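PDB 3MYR: nickel-dependent hydrogenase large subunit from Allochromatium vinosum, which forms, with a small subunit, a [NiFe] hydrogenase that oxidises hydrogen, and probably recycles the hydrogen released by nitrogenase. Local coordinates for residues 147-152 and 185-189. Sequence-based numbering, arbitrary orientation.
Sequences YFADTQ and LMAVA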
loop_
_atom_site.group_PDB
_atom_site.type_symbol
_atom_site.label_atom_id
_atom_site.label_comp_id
_atom_site.label_asym_id
_atom_site.label_seq_id
_atom_site.Cartn_x
_atom_site.Cartn_y
_atom_site.Cartn_z
ATOM N N TYR B 147 -12.424 30.339 4.598
ATOM C CA TYR B 147 -12.218 28.912 4.457
ATOM C C TYR B 147 -11.379 28.294 5.631
ATOM O O TYR B 147 -11.708 27.217 6.200
ATOM C CB TYR B 147 -11.502 28.695 3.133
ATOM C CG TYR B 147 -10.855 27.345 3.005
ATOM C CD1 TYR B 147 -11.617 26.169 2.767
ATOM C CD2 TYR B 147 -9.460 27.233 3.052
ATOM C CE1 TYR B 147 -10.967 24.894 2.572
ATOM C CE2 TYR B 147 -8.822 25.994 2.868
ATOM C CZ TYR B 147 -9.571 24.841 2.646
ATOM O OH TYR B 147 -8.865 23.675 2.469
ATOM N N PHE B 148 -10.265 28.961 5.961
ATOM C CA PHE B 148 -9.495 28.615 7.141
ATOM C C PHE B 148 -10.280 28.713 8.459
ATOM O O PHE B 148 -10.186 27.803 9.287
ATOM C CB PHE B 148 -8.160 29.386 7.208
ATOM C CG PHE B 148 -7.197 28.930 6.183
ATOM C CD1 PHE B 148 -6.734 29.813 5.191
ATOM C CD2 PHE B 148 -6.816 27.582 6.127
ATOM C CE1 PHE B 148 -5.813 29.370 4.208
ATOM C CE2 PHE B 148 -5.889 27.122 5.128
ATOM C CZ PHE B 148 -5.394 28.006 4.184
ATOM N N ALA B 149 -11.110 29.734 8.593
ATOM C CA ALA B 149 -11.928 29.915 9.801
ATOM C C ALA B 149 -12.963 28.784 9.834
ATOM O O ALA B 149 -13.210 28.220 10.876
ATOM C CB ALA B 149 -12.679 31.329 9.793
ATOM N N ASP B 150 -13.557 28.442 8.684
ATOM C CA ASP B 150 -14.557 27.325 8.638
ATOM C C ASP B 150 -13.901 25.977 8.883
ATOM O O ASP B 150 -14.413 25.164 9.618
ATOM C CB ASP B 150 -15.418 27.347 7.360
ATOM C CG ASP B 150 -16.351 28.691 7.268
ATOM O OD1 ASP B 150 -17.001 28.974 6.188
ATOM O OD2 ASP B 150 -16.390 29.507 8.261
ATOM N N THR B 151 -12.705 25.756 8.360
ATOM C CA THR B 151 -11.980 24.529 8.680
ATOM C C THR B 151 -11.627 24.452 10.159
ATOM O O THR B 151 -11.871 23.445 10.828
ATOM C CB THR B 151 -10.645 24.469 7.873
ATOM O OG1 THR B 151 -10.979 24.489 6.486
ATOM C CG2 THR B 151 -9.896 23.216 8.152
ATOM N N GLN B 152 -11.051 25.526 10.680
ATOM C CA GLN B 152 -10.714 25.561 12.100
ATOM C C GLN B 152 -11.953 25.275 12.997
ATOM O O GLN B 152 -11.893 24.519 13.994
ATOM C CB GLN B 152 -10.105 26.946 12.423
ATOM C CG GLN B 152 -9.738 27.175 13.885
ATOM C CD GLN B 152 -9.135 28.553 14.084
ATOM O OE1 GLN B 152 -7.925 28.685 14.339
ATOM N NE2 GLN B 152 -9.929 29.578 13.839
ATOM N N LEU B 185 -2.629 25.110 10.977
ATOM C CA LEU B 185 -3.994 25.161 10.416
ATOM C C LEU B 185 -3.935 24.949 8.901
ATOM O O LEU B 185 -4.716 24.187 8.363
ATOM C CB LEU B 185 -4.723 26.503 10.790
ATOM C CG LEU B 185 -6.166 26.657 10.241
ATOM C CD1 LEU B 185 -7.090 25.424 10.620
ATOM C CD2 LEU B 185 -6.787 28.018 10.678
ATOM N N MET B 186 -2.902 25.488 8.243
ATOM C CA MET B 186 -2.752 25.354 6.835
ATOM C C MET B 186 -2.578 23.859 6.461
ATOM O O MET B 186 -3.195 23.355 5.522
ATOM C CB MET B 186 -1.538 26.144 6.362
ATOM C CG MET B 186 -1.294 26.014 4.849
ATOM S SD MET B 186 0.197 26.985 4.309
ATOM C CE MET B 186 1.464 25.791 4.740
ATOM N N ALA B 187 -1.690 23.171 7.173
ATOM C CA ALA B 187 -1.445 21.750 6.941
ATOM C C ALA B 187 -2.676 20.894 7.200
ATOM O O ALA B 187 -2.928 19.942 6.463
ATOM C CB ALA B 187 -0.310 21.284 7.820
ATOM N N VAL B 188 -3.434 21.188 8.251
ATOM C CA VAL B 188 -4.679 20.489 8.499
ATOM C C VAL B 188 -5.675 20.687 7.332
ATOM O O VAL B 188 -6.336 19.741 6.915
ATOM C CB VAL B 188 -5.334 21.042 9.818
ATOM C CG1 VAL B 188 -6.783 20.662 9.886
ATOM C CG2 VAL B 188 -4.569 20.481 11.060
ATOM N N ALA B 189 -5.840 21.933 6.843
ATOM C CA ALA B 189 -6.700 22.146 5.694
ATOM C C ALA B 189 -6.190 21.321 4.504
ATOM O O ALA B 189 -6.985 20.732 3.760
ATOM C CB ALA B 189 -6.680 23.610 5.314
#
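Ala189 CB pokes into a small pocket made by Tyr147, Phe148 and Thr151. Phe148 presents the edge of its ring to the methyl, CE2 lying 3.6 Å from Ala189 CB, while Tyr147 brings its hydroxyl end in, OH also 3.6 Å from Ala189 CB. Thr151 adds its methyl, with CG2 4.2 Å from Ala189 CA. Leu185, one turn earlier, reaches the same helix further along: CD1 packs on Gln152 CB at 3.8 Å and CD2 sits 3.7 Å from Phe148 O, the Leu185 and Gln152 side chains crossing at about a right angle.

The two rings also brace each other: Tyr147 CD2 stands over the centre of the Phe148 ring, 4.0 Å above its plane. With CG anti to the backbone N (chi1 163°), the Tyr147 side chain stretches across to the other helix, where OH hydrogen-bonds Glu193 OE2. A phenylalanine here would probably leave the Glu193 carboxylate without this partner and open a gap beside the Ala189 methyl. Thr151 turns its hydroxyl back on its own helix, OG1 donating to Tyr147 O at 2.8 Å, which leaves CG2 for the interface.

The contact is plain apolar packing between helices 145-160 and 181-201, whose local axes pass 10.1 Å apart at 80°, far from the metal sites. Thr130 of helix 127-137 touches both Phe148 and Leu185, and helix 119-122 meets Leu185 and Val188 through Ala122 and Val119.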